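Local atomic coordinates of 11R-lipoxygenase (Gersemia fruticosa, PDB entry 3VF1), a protein that binds one catalytic iron per subunit and, as a calcium-dependent lipoxygenase, probably inserts both atoms of molecular oxygen into a polyunsaturated fatty acid. Residues 28-33 and 98-103; 139-144 and 413-418; 181-186 and 431-436; 227-232 and 249-254. One frame throughout, in Å; residues are numbered along the deposited sequence.

Interaction 1 (28-33 and 98-103); sequences TGDLRG and DWYIAK
In the PLAT domain, a C2-like beta sandwich, antiparallel strands 20-28 and 100-109 part at a loop predicted to bind calcium, and T28 meets W99 and I101 there. T28 and I101 form a non-hydrogen-bonded pair of the sheet, CA to CA 4.5 Å. One residue on, G29 N donates to Y100 O at 2.9 Å. A102 and K103 both face E27, which makes a classic beta bulge at this end of the contact. The W99 indole turns to the T28 side. Its NE1 donates to T28 OG1 at 3.0 Å, with the hydroxyl in the ring plane and an N-H...O angle of 157°. T28 OG1 stands beside the backbone N, anti to the carbonyl carbon (chi1 -55°), which turns it to the indole edge. I101 CG1 lies over one face of the same ring. The Y100 ring points the other way, under the loop. L31 lies over one of its faces, with CD1 3.9 Å from the ring centroid in a CH-pi contact. G29 CA reaches the ring edge, 3.5 Å from Y100 CD2. A phenylalanine at W99 would probably leave the T28 hydroxyl without its indole donor and open a gap where the larger ring had packed. G33 and D98 are predicted calcium ligands at the far end of the contact. Near them the loop base is joined to the strand by two kinds of chemistry: an N-H...O bond on the W99 side and apolar CH-pi packing of L31 on the Y100 side.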
loop_
_atom_site.group_PDB
_atom_site.type_symbol
_atom_site.label_atom_id
_atom_site.label_comp_id
_atom_site.label_asym_id
_atom_site.label_seq_id
_atom_site.Cartn_x
_atom_site.Cartn_y
_atom_site.Cartn_z
ATOM N N THR A 28 9.370 17.078 -22.031
ATOM C CA THR A 28 9.014 17.524 -20.689
ATOM C C THR A 28 7.977 16.587 -20.083
ATOM O O THR A 28 7.052 16.144 -20.764
ATOM C CB THR A 28 8.449 18.955 -20.708
ATOM O OG1 THR A 28 9.387 19.836 -21.340
ATOM C CG2 THR A 28 8.167 19.444 -19.292
ATOM N N GLY A 29 8.137 16.279 -18.800
ATOM C CA GLY A 29 7.203 15.411 -18.107
ATOM C C GLY A 29 5.879 16.100 -17.848
ATOM O O GLY A 29 5.660 17.226 -18.294
ATOM N N ASP A 30 4.994 15.426 -17.119
ATOM C CA ASP A 30 3.654 15.951 -16.873
ATOM C C ASP A 30 3.604 16.871 -15.654
ATOM O O ASP A 30 2.594 17.529 -15.409
ATOM C CB ASP A 30 2.647 14.807 -16.715
ATOM C CG ASP A 30 3.017 13.850 -15.596
ATOM O OD1 ASP A 30 3.744 14.263 -14.668
ATOM O OD2 ASP A 30 2.575 12.681 -15.644
ATOM N N LEU A 31 4.693 16.918 -14.892
ATOM C CA LEU A 31 4.774 17.820 -13.750
ATOM C C LEU A 31 5.298 19.179 -14.196
ATOM O O LEU A 31 5.956 19.292 -15.230
ATOM C CB LEU A 31 5.674 17.239 -12.659
ATOM C CG LEU A 31 5.263 15.866 -12.121
ATOM C CD1 LEU A 31 6.174 15.451 -10.978
ATOM C CD2 LEU A 31 3.807 15.867 -11.677
ATOM N N ARG A 32 5.002 20.206 -13.408
ATOM C CA ARG A 32 5.339 21.575 -13.772
ATOM C C ARG A 32 5.568 22.421 -12.525
ATOM O O ARG A 32 4.638 22.693 -11.768
ATOM C CB ARG A 32 4.212 22.178 -14.614
ATOM C CG ARG A 32 4.288 23.683 -14.806
ATOM C CD ARG A 32 5.363 24.081 -15.801
ATOM N NE ARG A 32 5.306 25.511 -16.097
ATOM C CZ ARG A 32 5.927 26.456 -15.396
ATOM N NH1 ARG A 32 6.677 26.140 -14.348
ATOM N NH2 ARG A 32 5.802 27.729 -15.751
ATOM N N GLY A 33 6.814 22.835 -12.317
ATOM C CA GLY A 33 7.156 23.670 -11.183
ATOM C C GLY A 33 6.739 25.107 -11.422
ATOM O O GLY A 33 6.100 25.416 -12.429
ATOM N N ASP A 98 12.458 24.868 -12.034
ATOM C CA ASP A 98 12.929 23.491 -12.072
ATOM C C ASP A 98 12.249 22.744 -13.212
ATOM O O ASP A 98 11.023 22.670 -13.277
ATOM C CB ASP A 98 12.659 22.787 -10.744
ATOM C CG ASP A 98 13.541 23.298 -9.622
ATOM O OD1 ASP A 98 14.666 23.759 -9.912
ATOM O OD2 ASP A 98 13.112 23.237 -8.451
ATOM N N TRP A 99 13.058 22.201 -14.114
ATOM C CA TRP A 99 12.547 21.480 -15.272
ATOM C C TRP A 99 12.357 20.004 -14.945
ATOM O O TRP A 99 13.318 19.305 -14.623
ATOM C CB TRP A 99 13.517 21.628 -16.446
ATOM C CG TRP A 99 12.911 21.324 -17.783
ATOM C CD1 TRP A 99 11.667 20.815 -18.027
ATOM C CD2 TRP A 99 13.523 21.519 -19.065
ATOM N NE1 TRP A 99 11.468 20.679 -19.381
ATOM C CE2 TRP A 99 12.592 21.104 -20.040
ATOM C CE3 TRP A 99 14.766 22.003 -19.483
ATOM C CZ2 TRP A 99 12.867 21.158 -21.405
ATOM C CZ3 TRP A 99 15.036 22.056 -20.839
ATOM C CH2 TRP A 99 14.091 21.636 -21.783
ATOM N N TYR A 100 11.116 19.537 -15.022
ATOM C CA TYR A 100 10.830 18.118 -14.845
ATOM C C TYR A 100 10.836 17.433 -16.204
ATOM O O TYR A 100 9.927 17.626 -17.013
ATOM C CB TYR A 100 9.484 17.909 -14.149
ATOM C CG TYR A 100 9.155 16.454 -13.921
ATOM C CD1 TYR A 100 9.703 15.758 -12.852
ATOM C CD2 TYR A 100 8.304 15.773 -14.779
ATOM C CE1 TYR A 100 9.409 14.424 -12.642
ATOM C CE2 TYR A 100 8.003 14.440 -14.578
ATOM C CZ TYR A 100 8.558 13.771 -13.508
ATOM O OH TYR A 100 8.263 12.442 -13.303
ATOM N N ILE A 101 11.867 16.631 -16.447
ATOM C CA ILE A 101 12.083 16.031 -17.757
ATOM C C ILE A 101 11.703 14.553 -17.777
ATOM O O ILE A 101 12.160 13.771 -16.944
ATOM C CB ILE A 101 13.554 16.176 -18.186
ATOM C CG1 ILE A 101 13.931 17.657 -18.273
ATOM C CG2 ILE A 101 13.793 15.484 -19.522
ATOM C CD1 ILE A 101 15.401 17.907 -18.524
ATOM N N ALA A 102 10.860 14.181 -18.736
ATOM C CA ALA A 102 10.473 12.789 -18.919
ATOM C C ALA A 102 11.668 11.985 -19.413
ATOM O O ALA A 102 12.133 11.066 -18.736
ATOM C CB ALA A 102 9.318 12.685 -19.902
ATOM N N LYS A 103 12.164 12.335 -20.597
ATOM C CA LYS A 103 13.343 11.684 -21.155
ATOM C C LYS A 103 14.009 12.555 -22.213
ATOM O O LYS A 103 13.412 13.503 -22.722
ATOM C CB LYS A 103 12.972 10.328 -21.758
ATOM C CG LYS A 103 11.965 10.403 -22.892
ATOM C CD LYS A 103 11.504 9.014 -23.308
ATOM C CE LYS A 103 10.429 9.075 -24.381
ATOM N NZ LYS A 103 9.917 7.722 -24.731
#

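Interaction 2 (139-144 and 413-418); sequences ILPNSK and SVHPVW
I139 N donates to V414 O at 2.9 Å, with an N-H...O angle of 164°. This backbone bond joins the loop that follows PLAT strand 130-134 to the turn that opens helix 416-425, so it lies where the beta sandwich meets the helical lipoxygenase domain. I139 O is taken by R154 of helix 148-164, and both ends of this residue are thus held. The side chains pack beside the bond. V414 CG2 approaches I139 CB at 4.0 Å. L140 does most of the remaining work through one methyl, CD2. That methyl lies 3.6 Å from P416 CG, and the two side chains cross at about a right angle. The same methyl stands 3.7 Å from H415 CE1. It approaches the imidazole obliquely and off-centre, 30° from the ring normal, in a CH-pi contact. H415 has CG anti to its backbone N, chi1 -162°, which swings the ring back over the start of the helix. There it is the N-cap: its ND1 accepts from V417 N at 3.1 Å, close to the ring plane. The other ring nitrogen, NE2, is hydrogen-bonded to D524, just before helix 525-538. A negative carboxylate there would probably polarise the ring and favour ND1 as the acceptor. Both ring nitrogens are engaged, which probably limits rotation of the imidazole beside L140. In 139-144, L140 also begins a type I beta turn, closed by S143 N donating to L140 O at 3.1 Å.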
loop_
_atom_site.group_PDB
_atom_site.type_symbol
_atom_site.label_atom_id
_atom_site.label_comp_id
_atom_site.label_asym_id
_atom_site.label_seq_id
_atom_site.Cartn_x
_atom_site.Cartn_y
_atom_site.Cartn_z
ATOM N N ILE A 139 22.472 -2.074 -16.436
ATOM C CA ILE A 139 23.802 -2.661 -16.317
ATOM C C ILE A 139 24.154 -3.000 -14.873
ATOM O O ILE A 139 24.172 -2.126 -14.006
ATOM C CB ILE A 139 24.873 -1.697 -16.865
ATOM C CG1 ILE A 139 24.569 -1.336 -18.320
ATOM C CG2 ILE A 139 26.259 -2.315 -16.745
ATOM C CD1 ILE A 139 25.424 -0.213 -18.861
ATOM N N LEU A 140 24.436 -4.274 -14.623
ATOM C CA LEU A 140 24.893 -4.716 -13.310
ATOM C C LEU A 140 26.325 -4.249 -13.074
ATOM O O LEU A 140 27.088 -4.078 -14.024
ATOM C CB LEU A 140 24.824 -6.241 -13.216
ATOM C CG LEU A 140 23.429 -6.852 -13.336
ATOM C CD1 LEU A 140 23.511 -8.363 -13.489
ATOM C CD2 LEU A 140 22.594 -6.483 -12.124
ATOM N N PRO A 141 26.700 -4.044 -11.803
ATOM C CA PRO A 141 28.066 -3.608 -11.494
ATOM C C PRO A 141 29.096 -4.673 -11.855
ATOM O O PRO A 141 30.211 -4.345 -12.255
ATOM C CB PRO A 141 28.029 -3.384 -9.980
ATOM C CG PRO A 141 26.927 -4.255 -9.493
ATOM C CD PRO A 141 25.901 -4.263 -10.584
ATOM N N ASN A 142 28.714 -5.939 -11.717
ATOM C CA ASN A 142 29.597 -7.049 -12.057
ATOM C C ASN A 142 29.407 -7.509 -13.501
ATOM O O ASN A 142 29.727 -8.646 -13.846
ATOM C CB ASN A 142 29.367 -8.224 -11.104
ATOM C CG ASN A 142 27.936 -8.725 -11.128
ATOM O OD1 ASN A 142 27.003 -7.962 -11.372
ATOM N ND2 ASN A 142 27.756 -10.015 -10.875
ATOM N N SER A 143 28.883 -6.624 -14.342
ATOM C CA SER A 143 28.660 -6.947 -15.745
ATOM C C SER A 143 29.925 -6.702 -16.558
ATOM O O SER A 143 30.954 -6.305 -16.015
ATOM C CB SER A 143 27.514 -6.104 -16.307
ATOM O OG SER A 143 27.343 -6.330 -17.694
ATOM N N LYS A 144 29.833 -6.928 -17.865
ATOM C CA LYS A 144 30.924 -6.629 -18.791
ATOM C C LYS A 144 30.728 -5.252 -19.427
ATOM O O LYS A 144 31.677 -4.650 -19.929
ATOM C CB LYS A 144 31.031 -7.701 -19.886
ATOM C CG LYS A 144 29.698 -8.262 -20.363
ATOM C CD LYS A 144 29.290 -9.487 -19.548
ATOM C CE LYS A 144 27.878 -9.945 -19.878
ATOM N NZ LYS A 144 26.829 -9.026 -19.344
ATOM N N SER A 413 20.621 4.302 -10.586
ATOM C CA SER A 413 19.477 4.255 -11.491
ATOM C C SER A 413 19.731 3.424 -12.753
ATOM O O SER A 413 18.828 3.247 -13.571
ATOM C CB SER A 413 19.052 5.676 -11.879
ATOM O OG SER A 413 20.140 6.404 -12.419
ATOM N N VAL A 414 20.954 2.925 -12.914
ATOM C CA VAL A 414 21.289 2.086 -14.062
ATOM C C VAL A 414 21.075 0.604 -13.740
ATOM O O VAL A 414 21.114 -0.248 -14.625
ATOM C CB VAL A 414 22.752 2.314 -14.517
ATOM C CG1 VAL A 414 23.732 1.724 -13.510
ATOM C CG2 VAL A 414 22.982 1.726 -15.904
ATOM N N HIS A 415 20.838 0.309 -12.467
ATOM C CA HIS A 415 20.625 -1.062 -12.014
ATOM C C HIS A 415 19.217 -1.538 -12.389
ATOM O O HIS A 415 18.244 -0.803 -12.214
ATOM C CB HIS A 415 20.816 -1.131 -10.500
ATOM C CG HIS A 415 21.034 -2.517 -9.976
ATOM N ND1 HIS A 415 20.132 -3.539 -10.172
ATOM C CD2 HIS A 415 22.046 -3.045 -9.249
ATOM C CE1 HIS A 415 20.582 -4.639 -9.597
ATOM N NE2 HIS A 415 21.742 -4.367 -9.028
ATOM N N PRO A 416 19.102 -2.772 -12.909
ATOM C CA PRO A 416 17.807 -3.302 -13.361
ATOM C C PRO A 416 16.751 -3.398 -12.258
ATOM O O PRO A 416 15.573 -3.176 -12.526
ATOM C CB PRO A 416 18.162 -4.701 -13.886
ATOM C CG PRO A 416 19.473 -5.034 -13.262
ATOM C CD PRO A 416 20.194 -3.732 -13.142
ATOM N N VAL A 417 17.169 -3.733 -11.042
ATOM C CA VAL A 417 16.250 -3.835 -9.912
ATOM C C VAL A 417 15.697 -2.468 -9.520
ATOM O O VAL A 417 14.532 -2.353 -9.141
ATOM C CB VAL A 417 16.930 -4.484 -8.692
ATOM C CG1 VAL A 417 16.046 -4.372 -7.458
ATOM C CG2 VAL A 417 17.260 -5.937 -8.986
ATOM N N TRP A 418 16.530 -1.436 -9.608
ATOM C CA TRP A 418 16.067 -0.076 -9.356
ATOM C C TRP A 418 14.950 0.285 -10.326
ATOM O O TRP A 418 13.945 0.882 -9.940
ATOM C CB TRP A 418 17.210 0.930 -9.501
ATOM C CG TRP A 418 16.719 2.334 -9.684
ATOM C CD1 TRP A 418 16.372 2.933 -10.861
ATOM C CD2 TRP A 418 16.505 3.311 -8.659
ATOM N NE1 TRP A 418 15.961 4.223 -10.633
ATOM C CE2 TRP A 418 16.032 4.480 -9.290
ATOM C CE3 TRP A 418 16.667 3.313 -7.271
ATOM C CZ2 TRP A 418 15.724 5.638 -8.580
ATOM C CZ3 TRP A 418 16.360 4.464 -6.569
ATOM C CH2 TRP A 418 15.895 5.610 -7.224
#

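Interaction 3 (181-186 and 431-436); sequences VDAEEP and INTLGR
T433 presents its methyl to the backbone of 181-186, with CG2 3.4 Å from E185 C and 3.6 Å from P186 N. Its OG1 lies beside the backbone N (chi1 -62°), which puts the methyl anti to that N. The hydroxyl then falls back along the helix, where OG1 is hydrogen-bonded to M429 O. V181 crosses T433 at about a right angle, and its CG1 comes 4.0 Å from T433 OG1. The same methyl lies 3.9 Å from R436 NH2. P186 crosses L434 at a slant, and its CG packs on L434 CB. The R436 chain bends at chi3, -77°, which brings the guanidinium back over the helix. N432 O lies over the centre of one guanidinium face. This is helix 428-438 of the lipoxygenase domain, covered here by the loop that leads from helix 148-164 to helix 208-213. Within this domain E401, from long helix 369-410, takes R436 NH2 in a salt bridge and also accepts from V181 N. Helix 369-410 carries the iron ligands H392 and H397. A water bridges the two segments: it accepts from R436 NH2 at 2.8 Å and lies 3.0 Å from both V181 O and A183 O. A glycine at T433 would probably open a gap against E185 and P186, and M429 O would lose its hydroxyl partner.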
loop_
_atom_site.group_PDB
_atom_site.type_symbol
_atom_site.label_atom_id
_atom_site.label_comp_id
_atom_site.label_asym_id
_atom_site.label_seq_id
_atom_site.Cartn_x
_atom_site.Cartn_y
_atom_site.Cartn_z
ATOM N N VAL A 181 12.321 6.829 6.348
ATOM C CA VAL A 181 13.152 7.915 5.846
ATOM C C VAL A 181 13.192 9.060 6.848
ATOM O O VAL A 181 12.233 9.279 7.590
ATOM C CB VAL A 181 12.630 8.457 4.500
ATOM C CG1 VAL A 181 11.339 9.243 4.701
ATOM C CG2 VAL A 181 13.685 9.329 3.836
ATOM N N ASP A 182 14.305 9.786 6.868
ATOM C CA ASP A 182 14.445 10.948 7.733
ATOM C C ASP A 182 13.876 12.181 7.039
ATOM O O ASP A 182 14.470 12.704 6.097
ATOM C CB ASP A 182 15.915 11.180 8.084
ATOM C CG ASP A 182 16.115 12.362 9.015
ATOM O OD1 ASP A 182 15.153 13.133 9.218
ATOM O OD2 ASP A 182 17.236 12.525 9.541
ATOM N N ALA A 183 12.720 12.634 7.511
ATOM C CA ALA A 183 12.077 13.821 6.962
ATOM C C ALA A 183 11.066 14.365 7.961
ATOM O O ALA A 183 10.252 13.618 8.501
ATOM C CB ALA A 183 11.397 13.492 5.645
ATOM N N GLU A 184 11.121 15.669 8.205
ATOM C CA GLU A 184 10.238 16.298 9.181
ATOM C C GLU A 184 8.845 16.501 8.596
ATOM O O GLU A 184 7.840 16.367 9.296
ATOM C CB GLU A 184 10.815 17.638 9.636
ATOM C CG GLU A 184 10.028 18.296 10.758
ATOM C CD GLU A 184 10.726 19.519 11.323
ATOM O OE1 GLU A 184 11.913 19.733 10.994
ATOM O OE2 GLU A 184 10.089 20.265 12.097
ATOM N N GLU A 185 8.796 16.821 7.308
ATOM C CA GLU A 185 7.532 17.022 6.610
ATOM C C GLU A 185 7.661 16.588 5.154
ATOM O O GLU A 185 8.768 16.382 4.663
ATOM C CB GLU A 185 7.114 18.493 6.671
ATOM C CG GLU A 185 7.057 19.077 8.077
ATOM C CD GLU A 185 6.513 20.494 8.091
ATOM O OE1 GLU A 185 5.893 20.900 7.085
ATOM O OE2 GLU A 185 6.708 21.200 9.103
ATOM N N PRO A 186 6.525 16.446 4.456
ATOM C CA PRO A 186 6.582 16.078 3.038
ATOM C C PRO A 186 7.441 17.042 2.224
ATOM O O PRO A 186 8.082 16.625 1.261
ATOM C CB PRO A 186 5.119 16.160 2.597
ATOM C CG PRO A 186 4.337 15.926 3.839
ATOM C CD PRO A 186 5.138 16.545 4.945
ATOM N N ILE A 431 3.790 9.904 1.410
ATOM C CA ILE A 431 2.557 9.636 2.147
ATOM C C ILE A 431 2.822 9.207 3.591
ATOM O O ILE A 431 2.065 9.560 4.493
ATOM C CB ILE A 431 1.685 8.563 1.451
ATOM C CG1 ILE A 431 0.322 8.453 2.139
ATOM C CG2 ILE A 431 2.378 7.206 1.462
ATOM C CD1 ILE A 431 -0.456 9.754 2.185
ATOM N N ASN A 432 3.891 8.447 3.807
ATOM C CA ASN A 432 4.228 7.982 5.150
ATOM C C ASN A 432 4.733 9.109 6.042
ATOM O O ASN A 432 4.508 9.102 7.250
ATOM C CB ASN A 432 5.268 6.864 5.092
ATOM C CG ASN A 432 4.662 5.526 4.734
ATOM O OD1 ASN A 432 3.512 5.446 4.302
ATOM N ND2 ASN A 432 5.435 4.465 4.914
ATOM N N THR A 433 5.425 10.074 5.446
ATOM C CA THR A 433 5.897 11.232 6.192
ATOM C C THR A 433 4.698 12.044 6.660
ATOM O O THR A 433 4.672 12.536 7.786
ATOM C CB THR A 433 6.817 12.126 5.342
ATOM O OG1 THR A 433 7.984 11.389 4.951
ATOM C CG2 THR A 433 7.245 13.354 6.132
ATOM N N LEU A 434 3.706 12.178 5.784
ATOM C CA LEU A 434 2.462 12.845 6.134
ATOM C C LEU A 434 1.728 12.036 7.197
ATOM O O LEU A 434 1.203 12.592 8.164
ATOM C CB LEU A 434 1.575 13.004 4.898
ATOM C CG LEU A 434 0.247 13.733 5.112
ATOM C CD1 LEU A 434 0.485 15.209 5.396
ATOM C CD2 LEU A 434 -0.663 13.554 3.910
ATOM N N GLY A 435 1.697 10.720 7.013
ATOM C CA GLY A 435 1.043 9.829 7.954
ATOM C C GLY A 435 1.616 9.953 9.353
ATOM O O GLY A 435 0.881 9.947 10.341
ATOM N N ARG A 436 2.935 10.073 9.439
ATOM C CA ARG A 436 3.603 10.187 10.729
ATOM C C ARG A 436 3.225 11.470 11.467
ATOM O O ARG A 436 3.501 11.609 12.657
ATOM C CB ARG A 436 5.122 10.110 10.555
ATOM C CG ARG A 436 5.666 8.689 10.543
ATOM C CD ARG A 436 7.185 8.667 10.475
ATOM N NE ARG A 436 7.681 8.954 9.132
ATOM C CZ ARG A 436 7.815 8.045 8.167
ATOM N NH1 ARG A 436 7.486 6.777 8.382
ATOM N NH2 ARG A 436 8.277 8.406 6.979
HETATM O O HOH W 1 9.602 10.733 7.798
#

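Interaction 4 (227-232 and 249-254)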
loop_
_atom_site.group_PDB
_atom_site.type_symbol
_atom_site.label_atom_id
_atom_site.label_comp_id
_atom_site.label_asym_id
_atom_site.label_seq_id
_atom_site.Cartn_x
_atom_site.Cartn_y
_atom_site.Cartn_z
ATOM N N ASP A 227 -30.603 8.779 15.425
ATOM C CA ASP A 227 -31.922 8.342 15.865
ATOM C C ASP A 227 -32.102 6.844 15.644
ATOM O O ASP A 227 -32.619 6.139 16.511
ATOM C CB ASP A 227 -33.018 9.118 15.132
ATOM C CG ASP A 227 -32.964 10.606 15.416
ATOM O OD1 ASP A 227 -32.718 10.982 16.582
ATOM O OD2 ASP A 227 -33.163 11.399 14.472
ATOM N N CYS A 228 -31.673 6.360 14.482
ATOM C CA CYS A 228 -31.760 4.939 14.172
ATOM C C CYS A 228 -30.658 4.510 13.206
ATOM O O CYS A 228 -29.964 5.345 12.625
ATOM C CB CYS A 228 -33.135 4.600 13.593
ATOM S SG CYS A 228 -33.476 5.350 11.990
ATOM N N LEU A 229 -30.514 3.200 13.039
ATOM C CA LEU A 229 -29.439 2.623 12.242
ATOM C C LEU A 229 -29.501 3.055 10.780
ATOM O O LEU A 229 -28.469 3.172 10.117
ATOM C CB LEU A 229 -29.495 1.097 12.331
ATOM C CG LEU A 229 -29.213 0.524 13.723
ATOM C CD1 LEU A 229 -29.700 -0.913 13.836
ATOM C CD2 LEU A 229 -27.727 0.606 14.034
ATOM N N GLU A 230 -30.708 3.292 10.281
ATOM C CA GLU A 230 -30.894 3.625 8.873
ATOM C C GLU A 230 -30.449 5.048 8.550
ATOM O O GLU A 230 -30.248 5.387 7.384
ATOM C CB GLU A 230 -32.358 3.437 8.472
ATOM C CG GLU A 230 -32.881 2.030 8.701
ATOM C CD GLU A 230 -31.999 0.973 8.066
ATOM O OE1 GLU A 230 -32.240 0.618 6.893
ATOM O OE2 GLU A 230 -31.060 0.496 8.741
ATOM N N ASP A 231 -30.291 5.877 9.578
ATOM C CA ASP A 231 -29.919 7.275 9.374
ATOM C C ASP A 231 -28.454 7.444 8.978
ATOM O O ASP A 231 -28.051 8.515 8.523
ATOM C CB ASP A 231 -30.219 8.100 10.627
ATOM C CG ASP A 231 -31.698 8.409 10.782
ATOM O OD1 ASP A 231 -32.437 8.329 9.779
ATOM O OD2 ASP A 231 -32.119 8.741 11.909
ATOM N N PHE A 232 -27.656 6.396 9.153
ATOM C CA PHE A 232 -26.262 6.438 8.726
ATOM C C PHE A 232 -26.155 6.626 7.214
ATOM O O PHE A 232 -25.126 7.070 6.708
ATOM C CB PHE A 232 -25.522 5.169 9.155
ATOM C CG PHE A 232 -25.049 5.197 10.582
ATOM C CD1 PHE A 232 -23.975 5.990 10.952
ATOM C CD2 PHE A 232 -25.672 4.427 11.550
ATOM C CE1 PHE A 232 -23.535 6.021 12.263
ATOM C CE2 PHE A 232 -25.234 4.452 12.862
ATOM C CZ PHE A 232 -24.166 5.251 13.219
ATOM N N GLU A 249 -27.603 -2.368 2.509
ATOM C CA GLU A 249 -28.748 -3.201 2.164
ATOM C C GLU A 249 -28.638 -4.624 2.712
ATOM O O GLU A 249 -29.623 -5.362 2.715
ATOM C CB GLU A 249 -28.891 -3.257 0.641
ATOM C CG GLU A 249 -28.852 -1.895 -0.035
ATOM C CD GLU A 249 -28.555 -1.987 -1.523
ATOM O OE1 GLU A 249 -27.741 -2.852 -1.917
ATOM O OE2 GLU A 249 -29.136 -1.196 -2.298
ATOM N N TYR A 250 -27.449 -5.011 3.170
ATOM C CA TYR A 250 -27.202 -6.401 3.555
ATOM C C TYR A 250 -26.588 -6.586 4.947
ATOM O O TYR A 250 -26.544 -7.706 5.455
ATOM C CB TYR A 250 -26.266 -7.058 2.537
ATOM C CG TYR A 250 -26.869 -7.291 1.168
ATOM C CD1 TYR A 250 -27.611 -8.433 0.901
ATOM C CD2 TYR A 250 -26.676 -6.380 0.138
ATOM C CE1 TYR A 250 -28.154 -8.657 -0.349
ATOM C CE2 TYR A 250 -27.218 -6.594 -1.116
ATOM C CZ TYR A 250 -27.957 -7.734 -1.354
ATOM O OH TYR A 250 -28.496 -7.957 -2.601
ATOM N N TRP A 251 -26.119 -5.504 5.561
ATOM C CA TRP A 251 -25.258 -5.608 6.742
ATOM C C TRP A 251 -25.832 -6.468 7.876
ATOM O O TRP A 251 -25.077 -7.054 8.651
ATOM C CB TRP A 251 -24.906 -4.217 7.276
ATOM C CG TRP A 251 -26.015 -3.557 8.029
ATOM C CD1 TRP A 251 -27.077 -2.877 7.503
ATOM C CD2 TRP A 251 -26.171 -3.506 9.450
ATOM N NE1 TRP A 251 -27.883 -2.407 8.511
ATOM C CE2 TRP A 251 -27.348 -2.781 9.717
ATOM C CE3 TRP A 251 -25.427 -4.004 10.525
ATOM C CZ2 TRP A 251 -27.802 -2.543 11.012
ATOM C CZ3 TRP A 251 -25.878 -3.766 11.810
ATOM C CH2 TRP A 251 -27.053 -3.042 12.043
ATOM N N ARG A 252 -27.155 -6.545 7.978
ATOM C CA ARG A 252 -27.787 -7.306 9.056
ATOM C C ARG A 252 -27.728 -8.814 8.812
ATOM O O ARG A 252 -27.855 -9.604 9.744
ATOM C CB ARG A 252 -29.249 -6.884 9.227
ATOM C CG ARG A 252 -29.453 -5.429 9.627
ATOM C CD ARG A 252 -30.894 -5.005 9.386
ATOM N NE ARG A 252 -31.132 -3.592 9.682
ATOM C CZ ARG A 252 -31.645 -3.123 10.819
ATOM N NH1 ARG A 252 -31.989 -3.943 11.805
ATOM N NH2 ARG A 252 -31.818 -1.818 10.969
ATOM N N ASP A 253 -27.534 -9.209 7.557
ATOM C CA ASP A 253 -27.569 -10.617 7.176
ATOM C C ASP A 253 -26.319 -11.363 7.649
ATOM O O ASP A 253 -25.195 -10.950 7.365
ATOM C CB ASP A 253 -27.704 -10.738 5.657
ATOM C CG ASP A 253 -28.109 -12.130 5.210
ATOM O OD1 ASP A 253 -27.872 -13.098 5.965
ATOM O OD2 ASP A 253 -28.666 -12.257 4.099
ATOM N N ASP A 254 -26.524 -12.464 8.368
ATOM C CA ASP A 254 -25.414 -13.277 8.861
ATOM C C ASP A 254 -24.509 -13.763 7.732
ATOM O O ASP A 254 -23.302 -13.918 7.921
ATOM C CB ASP A 254 -25.935 -14.482 9.651
ATOM C CG ASP A 254 -26.304 -14.130 11.083
ATOM O OD1 ASP A 254 -26.002 -13.001 11.524
ATOM O OD2 ASP A 254 -26.887 -14.993 11.774
#
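R252 reaches toward E230 with an extended chain, and its NH2 donates to E230 OE2 at 3.3 Å. The bond is weak but nearly straight, 172°, and forms part of a salt bridge. The carboxylate oxygen lies at the edge of the guanidinium, close to its plane, while the two planes are turned 61° apart. E230 gets there by a bend at chi2, -52°. L229 points toward the same partners. Its CD1 meets the edge of the W251 indole in plane, 3.8 Å from CZ2, and the two side chains cross at about a right angle. The methyl also lies 3.7 Å from R252 NH2. These residues belong to the lipoxygenase domain, where a 3-10 segment at 229-232 faces the beta turn of 250-253 that links helix 247-250 to helix 254-263. Within that turn W251 CZ2 stands 3.7 Å above the R252 guanidinium plane, offset toward its rim. R252 CG lies over the rim of one indole face. L229 is backed by I612 and M613 of helix 609-615, and W251 meets the ring of F588.

How the interactions relate
Interaction 1 lies wholly in the PLAT domain and closes before the others open. Interaction 2 lies where that domain meets the helical part, the two centres about 25 Å apart. Interactions 2 and 3 use consecutive helices, 416-425 and 428-438. Their segments alternate along the chain, and their centres are about 29 Å apart. Interaction 3 lies near the iron: the L434 side chain is about 11 Å from the metal. Along the chain, both segments of interaction 4 fall between the two segments of interactions 2 and 3. The centres of interactions 2 and 4 are about 56 Å apart, across the chain's centre. No two of the four touch. They hold separate regions: interaction 2 joins the PLAT sandwich to the catalytic domain, and interaction 3 packs beside iron-binding helix 369-410.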